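Local atomic coordinates of reticulocyte binding protein (Streptococcus agalactiae COH1, PDB entry 3FAW), a protein that probably hydrolyses alpha-1,6 glucosidic linkages in pullulan, glycogen and related alpha-glucans as a secreted, cell-wall-anchored streptococcal pullulanase. Residues 469-474 with 511-516; 443-448 with 452-457; 44-47 with 51-54. All coordinates share one frame; numbering follows the deposited sequence.

Contact 1 of 3, residues 469-474 with 511-516. With CA (calcium ion), chain E.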
ATOM      1  N   LEU A 469       1.869  11.169  12.475  1.00 16.29           N
ATOM      2  CA  LEU A 469       1.366  12.494  12.115  1.00 16.12           C
ATOM      3  C   LEU A 469       0.305  12.404  11.019  1.00 15.30           C
ATOM      4  O   LEU A 469      -0.722  13.074  11.094  1.00 14.13           O
ATOM      5  CB  LEU A 469       2.513  13.404  11.663  1.00 16.64           C
ATOM      6  CG  LEU A 469       2.183  14.874  11.382  1.00 17.50           C
ATOM      7  CD1 LEU A 469       1.661  15.555  12.646  1.00 20.88           C
ATOM      8  CD2 LEU A 469       3.404  15.608  10.847  1.00 16.51           C
ATOM      9  N   ALA A 470       0.563  11.583  10.005  1.00 14.78           N
ATOM     10  CA  ALA A 470      -0.406  11.361   8.930  1.00 15.15           C
ATOM     11  C   ALA A 470      -1.740  10.850   9.482  1.00 14.41           C
ATOM     12  O   ALA A 470      -2.806  11.267   9.028  1.00 14.51           O
ATOM     13  CB  ALA A 470       0.150  10.386   7.895  1.00 13.54           C
ATOM     14  N   TYR A 471      -1.665   9.953  10.465  1.00 14.17           N
ATOM     15  CA  TYR A 471      -2.855   9.402  11.114  1.00 14.01           C
ATOM     16  C   TYR A 471      -3.586  10.474  11.921  1.00 13.54           C
ATOM     17  O   TYR A 471      -4.809  10.600  11.832  1.00 11.58           O
ATOM     18  CB  TYR A 471      -2.478   8.227  12.021  1.00 13.77           C
ATOM     19  CG  TYR A 471      -3.647   7.624  12.773  1.00 15.31           C
ATOM     20  CD1 TYR A 471      -4.488   6.696  12.165  1.00 14.24           C
ATOM     21  CD2 TYR A 471      -3.908   7.977  14.096  1.00 16.99           C
ATOM     22  CE1 TYR A 471      -5.557   6.140  12.850  1.00 14.01           C
ATOM     23  CE2 TYR A 471      -4.977   7.425  14.791  1.00 15.70           C
ATOM     24  CZ  TYR A 471      -5.796   6.507  14.160  1.00 15.17           C
ATOM     25  OH  TYR A 471      -6.851   5.957  14.840  1.00 14.75           O
ATOM     26  N   LYS A 472      -2.825  11.236  12.701  1.00 13.70           N
ATOM     27  CA  LYS A 472      -3.377  12.305  13.534  1.00 14.49           C
ATOM     28  C   LYS A 472      -4.181  13.293  12.690  1.00 13.57           C
ATOM     29  O   LYS A 472      -5.328  13.608  13.013  1.00 13.40           O
ATOM     30  CB  LYS A 472      -2.251  13.030  14.283  1.00 15.34           C
ATOM     31  CG  LYS A 472      -2.719  14.070  15.300  0.50 14.54           C
ATOM     32  CD  LYS A 472      -1.539  14.704  16.025  0.50 13.54           C
ATOM     33  CE  LYS A 472      -1.995  15.722  17.062  0.50 13.44           C
ATOM     34  NZ  LYS A 472      -0.851  16.403  17.729  0.10 12.62           N
ATOM     35  N   GLU A 473      -3.571  13.750  11.601  1.00 13.68           N
ATOM     36  CA  GLU A 473      -4.182  14.723  10.693  1.00 13.98           C
ATOM     37  C   GLU A 473      -5.408  14.168   9.977  1.00 13.71           C
ATOM     38  O   GLU A 473      -6.422  14.858   9.856  1.00 13.32           O
ATOM     39  CB  GLU A 473      -3.159  15.198   9.656  1.00 14.66           C
ATOM     40  CG  GLU A 473      -2.015  16.042  10.230  1.00 17.46           C
ATOM     41  CD  GLU A 473      -2.442  17.444  10.668  1.00 22.21           C
ATOM     42  OE1 GLU A 473      -3.500  17.935  10.219  1.00 23.09           O
ATOM     43  OE2 GLU A 473      -1.701  18.064  11.461  1.00 26.41           O
ATOM     44  N   ALA A 474      -5.299  12.931   9.491  1.00 13.30           N
ATOM     45  CA  ALA A 474      -6.406  12.262   8.807  1.00 11.94           C
ATOM     46  C   ALA A 474      -7.574  12.025   9.770  1.00 12.05           C
ATOM     47  O   ALA A 474      -8.734  12.275   9.427  1.00  8.94           O
ATOM     48  CB  ALA A 474      -5.934  10.941   8.199  1.00 12.13           C
ATOM     49  N   ASP A 511      -1.611   2.477  19.119  1.00 15.22           N
ATOM     50  CA  ASP A 511      -2.887   1.885  18.709  1.00 16.75           C
ATOM     51  C   ASP A 511      -3.518   2.767  17.623  1.00 16.73           C
ATOM     52  O   ASP A 511      -4.644   3.250  17.773  1.00 17.67           O
ATOM     53  CB  ASP A 511      -3.857   1.743  19.895  1.00 17.89           C
ATOM     54  CG  ASP A 511      -3.456   0.644  20.881  1.00 19.15           C
ATOM     55  OD1 ASP A 511      -2.590  -0.204  20.568  1.00 20.53           O
ATOM     56  OD2 ASP A 511      -4.037   0.622  21.988  1.00 19.18           O
ATOM     57  N   THR A 512      -2.780   2.972  16.535  1.00 16.31           N
ATOM     58  CA  THR A 512      -3.227   3.816  15.425  1.00 15.85           C
ATOM     59  C   THR A 512      -3.352   3.000  14.134  1.00 16.30           C
ATOM     60  O   THR A 512      -4.458   2.714  13.677  1.00 17.89           O
ATOM     61  CB  THR A 512      -2.262   5.001  15.208  1.00 16.02           C
ATOM     62  OG1 THR A 512      -0.931   4.516  14.984  1.00 12.37           O
ATOM     63  CG2 THR A 512      -2.261   5.921  16.425  1.00 16.25           C
ATOM     64  N   VAL A 513      -2.216   2.606  13.567  1.00 15.97           N
ATOM     65  CA  VAL A 513      -2.186   1.882  12.299  1.00 15.79           C
ATOM     66  C   VAL A 513      -1.969   0.388  12.546  1.00 15.94           C
ATOM     67  O   VAL A 513      -1.109   0.013  13.346  1.00 16.26           O
ATOM     68  CB  VAL A 513      -1.066   2.424  11.388  1.00 16.77           C
ATOM     69  CG1 VAL A 513      -1.037   1.678  10.072  1.00 14.72           C
ATOM     70  CG2 VAL A 513      -1.247   3.924  11.155  1.00 15.15           C
ATOM     71  N   GLY A 514      -2.755  -0.451  11.868  1.00 14.68           N
ATOM     72  CA  GLY A 514      -2.617  -1.915  11.948  1.00 14.32           C
ATOM     73  C   GLY A 514      -1.716  -2.475  10.855  1.00 13.10           C
ATOM     74  O   GLY A 514      -1.602  -1.891   9.782  1.00 13.59           O
ATOM     75  N   VAL A 515      -1.066  -3.606  11.124  1.00 12.12           N
ATOM     76  CA  VAL A 515      -0.155  -4.214  10.150  1.00 10.74           C
ATOM     77  C   VAL A 515      -0.582  -5.628   9.759  1.00 11.71           C
ATOM     78  O   VAL A 515      -1.188  -6.356  10.553  1.00 10.36           O
ATOM     79  CB  VAL A 515       1.302  -4.268  10.667  1.00 11.36           C
ATOM     80  CG1 VAL A 515       1.830  -2.856  10.933  1.00  7.47           C
ATOM     81  CG2 VAL A 515       1.403  -5.151  11.907  1.00  7.42           C
ATOM     82  N   PHE A 516      -0.243  -6.008   8.530  1.00 12.20           N
ATOM     83  CA  PHE A 516      -0.527  -7.350   8.024  1.00 12.71           C
ATOM     84  C   PHE A 516       0.174  -8.417   8.852  1.00 11.92           C
ATOM     85  O   PHE A 516       1.344  -8.271   9.198  1.00 13.38           O
ATOM     86  CB  PHE A 516      -0.122  -7.471   6.550  1.00 12.27           C
ATOM     87  CG  PHE A 516      -1.084  -6.806   5.614  1.00 12.90           C
ATOM     88  CD1 PHE A 516      -2.195  -7.492   5.145  1.00 11.45           C
ATOM     89  CD2 PHE A 516      -0.902  -5.483   5.230  1.00 14.34           C
ATOM     90  CE1 PHE A 516      -3.098  -6.880   4.289  1.00 11.26           C
ATOM     91  CE2 PHE A 516      -1.802  -4.860   4.380  1.00 12.45           C
ATOM     92  CZ  PHE A 516      -2.903  -5.559   3.909  1.00 15.02           C
TER
HETATM   93 CA    CA E   4      -0.771  -1.506  19.908  1.00 14.31          CA
HETATM   94  O   HOH W   1       0.097  -0.110  21.666  1.00 17.07           O
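Tyr471, on helix 464-477, lays one face of its ring against Thr512, next to strand 513-516. Both elements belong to the (beta/alpha)8 or TIM barrel of the catalytic domain, and the pair illustrates how an outer helix reaches the segment that carries a barrel strand with a single aromatic side chain. With CG anti to the backbone N (chi1 178°), the Tyr471 side chain leaves CB in the direction of the strand. CG, the first ring atom, comes under Thr512 CB at 3.8 Å. The two edges of the ring then meet different groups. Along one, CD2 and CE2 both rest against the Thr512 methyl CG2, CE2 at 3.5 Å. Along the other, CD1 makes a looser apolar contact with Val513 CG2 at 4.4 Å, approached obliquely, while CE1 meets the carbonyl atom Thr512 O at 3.7 Å. Farther out, CZ passes Thr512 CA at 3.9 Å, and the hydroxyl OH ends 4.2 Å from Thr512 O. The central interaction is a CH-pi contact: Thr512 CB stands 3.6 Å from the Tyr471 ring centroid and only 15° from the ring normal. The threonine thus offers carbon to the ring, while its OG1 is hydrogen-bonded to Thr510. Met483 of the neighbouring strand 482-485 also packs against Tyr471 and Val513. The residue before Thr512 belongs to a calcium site that Met507, Thr510, Asp561 and Asp565 complete. CB of Asp511 points away from the helix, and its OD1 binds calcium at 2.3 Å.

Contact 2 of 3, residues 443-448 with 452-457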
ATOM      1  N   LYS A 443      -3.876  14.381   3.783  1.00 11.31           N
ATOM      2  CA  LYS A 443      -4.915  15.355   4.143  1.00 12.24           C
ATOM      3  C   LYS A 443      -5.770  15.761   2.943  1.00 11.80           C
ATOM      4  O   LYS A 443      -6.990  15.910   3.062  1.00 13.20           O
ATOM      5  CB  LYS A 443      -4.290  16.615   4.750  1.00 13.50           C
ATOM      6  CG  LYS A 443      -3.757  16.447   6.165  1.00 12.42           C
ATOM      7  CD  LYS A 443      -2.890  17.632   6.566  1.00 13.61           C
ATOM      8  CE  LYS A 443      -3.710  18.896   6.788  1.00 14.96           C
ATOM      9  NZ  LYS A 443      -2.845  20.102   6.848  1.00 17.45           N
ATOM     10  N   TYR A 444      -5.125  15.955   1.798  1.00 11.42           N
ATOM     11  CA  TYR A 444      -5.830  16.313   0.567  1.00 11.02           C
ATOM     12  C   TYR A 444      -6.758  15.183   0.116  1.00 12.09           C
ATOM     13  O   TYR A 444      -7.947  15.409  -0.116  1.00 11.58           O
ATOM     14  CB  TYR A 444      -4.838  16.679  -0.546  1.00 10.86           C
ATOM     15  CG  TYR A 444      -5.462  16.755  -1.926  1.00 10.85           C
ATOM     16  CD1 TYR A 444      -6.251  17.840  -2.304  1.00 12.37           C
ATOM     17  CD2 TYR A 444      -5.271  15.734  -2.849  1.00  9.77           C
ATOM     18  CE1 TYR A 444      -6.826  17.902  -3.579  1.00 14.38           C
ATOM     19  CE2 TYR A 444      -5.837  15.788  -4.116  1.00 11.47           C
ATOM     20  CZ  TYR A 444      -6.615  16.866  -4.478  1.00 12.95           C
ATOM     21  OH  TYR A 444      -7.172  16.902  -5.745  1.00 13.13           O
ATOM     22  N   LEU A 445      -6.218  13.972   0.010  1.00 10.39           N
ATOM     23  CA  LEU A 445      -7.026  12.814  -0.376  1.00 11.81           C
ATOM     24  C   LEU A 445      -8.193  12.586   0.586  1.00 12.17           C
ATOM     25  O   LEU A 445      -9.311  12.309   0.147  1.00 11.46           O
ATOM     26  CB  LEU A 445      -6.162  11.553  -0.487  1.00 11.91           C
ATOM     27  CG  LEU A 445      -5.118  11.593  -1.614  1.00 14.04           C
ATOM     28  CD1 LEU A 445      -4.116  10.435  -1.497  1.00 12.65           C
ATOM     29  CD2 LEU A 445      -5.792  11.606  -2.984  1.00 12.56           C
ATOM     30  N   THR A 446      -7.944  12.726   1.889  1.00 12.51           N
ATOM     31  CA  THR A 446      -8.999  12.537   2.887  1.00 12.51           C
ATOM     32  C   THR A 446     -10.119  13.564   2.732  1.00 13.22           C
ATOM     33  O   THR A 446     -11.281  13.199   2.591  1.00 14.17           O
ATOM     34  CB  THR A 446      -8.464  12.627   4.338  1.00 11.80           C
ATOM     35  OG1 THR A 446      -7.401  11.690   4.525  1.00 10.71           O
ATOM     36  CG2 THR A 446      -9.570  12.320   5.334  1.00  9.80           C
ATOM     37  N   SER A 447      -9.761  14.844   2.764  1.00 13.33           N
ATOM     38  CA  SER A 447     -10.752  15.916   2.792  1.00 14.53           C
ATOM     39  C   SER A 447     -11.404  16.173   1.425  1.00 13.85           C
ATOM     40  O   SER A 447     -12.592  16.485   1.361  1.00 11.60           O
ATOM     41  CB  SER A 447     -10.140  17.211   3.348  1.00 13.35           C
ATOM     42  OG  SER A 447      -9.102  17.688   2.514  1.00 17.90           O
ATOM     43  N   GLU A 448     -10.635  16.034   0.345  1.00 13.27           N
ATOM     44  CA  GLU A 448     -11.151  16.302  -1.006  1.00 13.53           C
ATOM     45  C   GLU A 448     -11.986  15.138  -1.552  1.00 13.13           C
ATOM     46  O   GLU A 448     -13.089  15.347  -2.053  1.00 13.15           O
ATOM     47  CB  GLU A 448     -10.005  16.618  -1.975  1.00 13.42           C
ATOM     48  CG  GLU A 448     -10.461  17.205  -3.311  1.00 13.30           C
ATOM     49  CD  GLU A 448     -11.293  18.465  -3.143  1.00 16.40           C
ATOM     50  OE1 GLU A 448     -10.876  19.355  -2.375  1.00 18.62           O
ATOM     51  OE2 GLU A 448     -12.365  18.566  -3.773  1.00 18.03           O
ATOM     52  N   ASP A 452     -11.918   7.010   3.390  1.00 10.53           N
ATOM     53  CA  ASP A 452     -12.236   6.471   4.713  1.00 10.04           C
ATOM     54  C   ASP A 452     -11.065   5.738   5.363  1.00 10.08           C
ATOM     55  O   ASP A 452     -11.133   5.377   6.536  1.00 11.01           O
ATOM     56  CB  ASP A 452     -13.442   5.551   4.609  1.00 10.10           C
ATOM     57  CG  ASP A 452     -14.625   6.239   3.975  1.00 11.10           C
ATOM     58  OD1 ASP A 452     -15.229   7.108   4.642  1.00 10.62           O
ATOM     59  OD2 ASP A 452     -14.931   5.924   2.806  1.00 15.52           O
ATOM     60  N   GLY A 453      -9.997   5.524   4.603  1.00  9.44           N
ATOM     61  CA  GLY A 453      -8.809   4.868   5.123  1.00 10.26           C
ATOM     62  C   GLY A 453      -7.686   4.808   4.113  1.00  9.85           C
ATOM     63  O   GLY A 453      -7.880   5.139   2.945  1.00 10.06           O
ATOM     64  N   PHE A 454      -6.512   4.382   4.572  1.00 10.47           N
ATOM     65  CA  PHE A 454      -5.323   4.277   3.725  1.00 10.68           C
ATOM     66  C   PHE A 454      -4.544   3.001   4.026  1.00 10.77           C
ATOM     67  O   PHE A 454      -4.473   2.569   5.187  1.00  8.96           O
ATOM     68  CB  PHE A 454      -4.405   5.491   3.937  1.00 10.58           C
ATOM     69  CG  PHE A 454      -5.007   6.790   3.489  1.00 11.62           C
ATOM     70  CD1 PHE A 454      -4.887   7.208   2.167  1.00 11.98           C
ATOM     71  CD2 PHE A 454      -5.701   7.591   4.384  1.00 12.48           C
ATOM     72  CE1 PHE A 454      -5.447   8.406   1.751  1.00  9.82           C
ATOM     73  CE2 PHE A 454      -6.266   8.783   3.976  1.00 11.72           C
ATOM     74  CZ  PHE A 454      -6.143   9.192   2.657  1.00  8.32           C
ATOM     75  N   ARG A 455      -3.963   2.407   2.983  1.00 10.93           N
ATOM     76  CA  ARG A 455      -3.029   1.284   3.127  1.00 11.10           C
ATOM     77  C   ARG A 455      -1.641   1.704   2.666  1.00  9.29           C
ATOM     78  O   ARG A 455      -1.472   2.115   1.526  1.00  7.88           O
ATOM     79  CB  ARG A 455      -3.465   0.054   2.315  1.00 12.75           C
ATOM     80  CG  ARG A 455      -2.718  -1.217   2.736  1.00 15.19           C
ATOM     81  CD  ARG A 455      -2.242  -2.117   1.606  1.00 23.44           C
ATOM     82  NE  ARG A 455      -1.174  -1.542   0.799  1.00 25.05           N
ATOM     83  CZ  ARG A 455      -0.229  -2.235   0.155  1.00 21.84           C
ATOM     84  NH1 ARG A 455      -0.155  -3.558   0.213  1.00 22.42           N
ATOM     85  NH2 ARG A 455       0.676  -1.584  -0.550  1.00 16.78           N
ATOM     86  N   PHE A 456      -0.650   1.578   3.544  1.00 10.71           N
ATOM     87  CA  PHE A 456       0.717   1.985   3.225  1.00 11.28           C
ATOM     88  C   PHE A 456       1.564   0.822   2.696  1.00 10.60           C
ATOM     89  O   PHE A 456       1.710  -0.205   3.350  1.00  8.59           O
ATOM     90  CB  PHE A 456       1.402   2.596   4.447  1.00 12.79           C
ATOM     91  CG  PHE A 456       0.868   3.950   4.836  1.00 14.13           C
ATOM     92  CD1 PHE A 456       1.318   5.096   4.196  1.00 17.43           C
ATOM     93  CD2 PHE A 456      -0.068   4.080   5.858  1.00 14.82           C
ATOM     94  CE1 PHE A 456       0.832   6.349   4.559  1.00 16.99           C
ATOM     95  CE2 PHE A 456      -0.556   5.326   6.225  1.00 12.87           C
ATOM     96  CZ  PHE A 456      -0.108   6.461   5.578  1.00 16.85           C
ATOM     97  N   ASP A 457       2.112   1.011   1.499  1.00 10.56           N
ATOM     98  CA  ASP A 457       3.036   0.064   0.902  1.00 10.72           C
ATOM     99  C   ASP A 457       4.385   0.191   1.609  1.00 11.97           C
ATOM    100  O   ASP A 457       4.875   1.305   1.830  1.00 11.33           O
ATOM    101  CB  ASP A 457       3.190   0.354  -0.594  1.00 10.55           C
ATOM    102  CG  ASP A 457       3.886  -0.768  -1.341  1.00 11.63           C
ATOM    103  OD1 ASP A 457       3.313  -1.874  -1.465  1.00 11.85           O
ATOM    104  OD2 ASP A 457       5.010  -0.536  -1.815  1.00 15.74           O
TER
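Phe454 meets Leu445 and Thr446 through similar first torsions: its CG lies anti to the carbonyl carbon (chi1 -66°), as does Leu445 CG, and Thr446 takes the same course with OG1, leaving its methyl CG2 anti to the backbone N. A chi2 of -87° then turns the Phe454 ring so that its far rim, and neither face, is presented to helix 432-449. Two helix atoms stand near the ring plane at that rim. Leu445 CB approaches Phe454 CE1 at 3.9 Å, supported by Leu445 CD1 at 4.1 Å from the same carbon. Past CZ, on the other side of the ring tip, Thr446 OG1 comes to 3.2 Å from Phe454 CE2. A hydroxyl oxygen facing the hydrogen-bearing edge of a benzene ring is plausibly a mildly favourable encounter, and this oxygen is also hydrogen-bonded to Ile442 O, one helical turn back. Ser447 repeats the device: its OG donates to Lys443 O at 2.8 Å, reaching that carbonyl from the face opposite to its own backbone N.

The next strand residue faces elsewhere. Arg455 NH2 forms a salt bridge with the anti lone pair of Asp457 OD1 at 2.8 Å and a second one with Asp389. The sequence Gly-Phe-Arg-Phe-Asp from Gly453 to Asp457 matches the conserved fourth-strand motif of the alpha-amylase family, so Arg455 and Asp457 probably line the active site, as in relatives, while Phe454 serves the packing around the barrel. There it sits between Leu388 and Val390 of strand 385-390 and Met483 of strand 482-485, and Thr446 carries the layer on to Ala474 and Ile477 of helix 464-477.

Contact 3 of 3, residues 44-47 with 51-54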
ATOM      1  N   GLN A  44      30.292  19.804   5.161  1.00 19.04           N
ATOM      2  CA  GLN A  44      28.885  20.174   5.267  1.00 19.46           C
ATOM      3  C   GLN A  44      28.685  21.222   6.358  1.00 18.99           C
ATOM      4  O   GLN A  44      29.324  21.153   7.415  1.00 18.62           O
ATOM      5  CB  GLN A  44      28.016  18.950   5.576  1.00 19.71           C
ATOM      6  CG  GLN A  44      28.119  17.812   4.558  1.00 22.15           C
ATOM      7  CD  GLN A  44      29.343  16.920   4.764  1.00 26.32           C
ATOM      8  OE1 GLN A  44      29.775  16.691   5.893  1.00 25.41           O
ATOM      9  NE2 GLN A  44      29.898  16.407   3.665  1.00 25.97           N
ATOM     10  N   GLN A  45      27.807  22.191   6.096  1.00 18.49           N
ATOM     11  CA  GLN A  45      27.376  23.141   7.123  1.00 18.08           C
ATOM     12  C   GLN A  45      26.120  22.609   7.823  1.00 18.74           C
ATOM     13  O   GLN A  45      25.099  22.351   7.176  1.00 18.82           O
ATOM     14  CB  GLN A  45      27.113  24.530   6.535  1.00 18.64           C
ATOM     15  CG  GLN A  45      26.866  25.598   7.614  1.00 17.59           C
ATOM     16  CD  GLN A  45      26.822  27.016   7.080  1.00 16.70           C
ATOM     17  OE1 GLN A  45      27.112  27.267   5.911  1.00 17.34           O
ATOM     18  NE2 GLN A  45      26.452  27.958   7.943  1.00 14.06           N
ATOM     19  N   THR A  46      26.212  22.470   9.148  1.00 18.10           N
ATOM     20  CA  THR A  46      25.185  21.826   9.965  1.00 16.75           C
ATOM     21  C   THR A  46      24.370  22.814  10.806  1.00 16.05           C
ATOM     22  O   THR A  46      23.262  22.496  11.238  1.00 15.46           O
ATOM     23  CB  THR A  46      25.829  20.791  10.906  1.00 18.12           C
ATOM     24  OG1 THR A  46      26.742  21.452  11.794  1.00 19.67           O
ATOM     25  CG2 THR A  46      26.585  19.731  10.099  1.00 15.44           C
ATOM     26  N   ASP A  47      24.925  23.998  11.058  1.00 15.39           N
ATOM     27  CA  ASP A  47      24.170  25.096  11.676  1.00 15.11           C
ATOM     28  C   ASP A  47      24.835  26.445  11.360  1.00 13.84           C
ATOM     29  O   ASP A  47      25.790  26.501  10.586  1.00 12.07           O
ATOM     30  CB  ASP A  47      23.979  24.868  13.191  1.00 16.06           C
ATOM     31  CG  ASP A  47      25.277  24.934  13.981  1.00 18.02           C
ATOM     32  OD1 ASP A  47      26.234  25.605  13.546  1.00 23.84           O
ATOM     33  OD2 ASP A  47      25.328  24.320  15.065  1.00 21.47           O
ATOM     34  N   ILE A  51      30.699  23.905  10.793  1.00 21.42           N
ATOM     35  CA  ILE A  51      30.940  23.143   9.566  1.00 22.84           C
ATOM     36  C   ILE A  51      31.756  21.883   9.865  1.00 21.98           C
ATOM     37  O   ILE A  51      32.820  21.961  10.473  1.00 22.14           O
ATOM     38  CB  ILE A  51      31.692  23.989   8.513  1.00 23.36           C
ATOM     39  CG1 ILE A  51      30.780  25.095   7.970  1.00 24.49           C
ATOM     40  CG2 ILE A  51      32.203  23.108   7.363  1.00 24.03           C
ATOM     41  CD1 ILE A  51      31.434  25.974   6.922  1.00 24.21           C
ATOM     42  N   GLN A  52      31.254  20.724   9.440  1.00 22.65           N
ATOM     43  CA  GLN A  52      31.999  19.470   9.591  1.00 23.47           C
ATOM     44  C   GLN A  52      32.724  19.116   8.292  1.00 21.60           C
ATOM     45  O   GLN A  52      32.108  19.045   7.229  1.00 20.87           O
ATOM     46  CB  GLN A  52      31.096  18.316  10.056  1.00 23.89           C
ATOM     47  CG  GLN A  52      29.895  17.995   9.180  1.00 26.38           C
ATOM     48  CD  GLN A  52      29.228  16.686   9.567  1.00 28.68           C
ATOM     49  OE1 GLN A  52      29.225  16.294  10.738  1.00 31.88           O
ATOM     50  NE2 GLN A  52      28.657  16.001   8.581  1.00 32.91           N
ATOM     51  N   ALA A  53      34.039  18.918   8.394  1.00 20.16           N
ATOM     52  CA  ALA A  53      34.890  18.588   7.252  1.00 19.39           C
ATOM     53  C   ALA A  53      35.411  17.167   7.399  1.00 18.73           C
ATOM     54  O   ALA A  53      36.025  16.831   8.417  1.00 17.92           O
ATOM     55  CB  ALA A  53      36.060  19.561   7.161  1.00 18.76           C
ATOM     56  N   SER A  54      35.175  16.339   6.385  1.00 17.30           N
ATOM     57  CA  SER A  54      35.617  14.948   6.414  1.00 17.81           C
ATOM     58  C   SER A  54      37.010  14.804   5.802  1.00 16.49           C
ATOM     59  O   SER A  54      37.303  15.387   4.754  1.00 16.41           O
ATOM     60  CB  SER A  54      34.623  14.055   5.678  1.00 17.84           C
ATOM     61  OG  SER A  54      34.962  12.694   5.847  1.00 25.63           O
TER
HETATM   62  O   HOH W   2      31.930  15.887   6.731  1.00 31.55           O
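Gln44 and Gln52 form an antiparallel hydrogen-bonded pair in a beta hairpin whose short segment axes approach to 4.7 Å, with 149° between their N-to-C directions, a clear twist. Gln44 N donates to Gln52 O at 2.9 Å, and Gln52 N returns the bond to Gln44 O at 2.8 Å. The same two residues are joined again through their side chains. Bent at chi2 (81°), Gln44 brings OE1 to Gln52 NE2, which donates to it at 3.0 Å; the two amide planes stand almost perpendicular, 82° apart. Gln44 NE2 is hydrogen-bonded to Asp42 OD1, so both ends of that amide are engaged. Thr46 flanks the extended Gln52 chain, its CG2 lying 3.8 Å from Gln52 CG.

On the other face of the sheet, the non-hydrogen-bonded pair packs Gln45 CG against Ile51 CG1 at 4.0 Å. The Gln45 amide reaches past this pair, its NE2 donating to Asp47 O at 3.1 Å and also hydrogen-bonded to Phe100 O. Backbone bonds set the hairpin between strand 114-120, through Gln45, and strand 93-98, through Ile51 and Ala53, in the mixed sheet of the N-terminal beta domain.

In the fold
Along the chain, contact 3 comes first, then contact 2, then contact 1. The last two are neighbours in the TIM barrel, with centres 11 Å apart: strand 453-456 of contact 2 runs on in sequence to helix 464-477 of contact 1, and that helix packs on helix 432-449. Between strands 453-456 and 513-516 lies strand 482-485, whose Met483 touches side chains of both contacts. Together they tie part of the helical shell to the barrel wall. Contact 3 stands apart, its centre about 36 Å from that of contact 1, in a separate N-terminal beta domain, so hairpin and catalytic barrel belong to different domains and do not touch at these contacts.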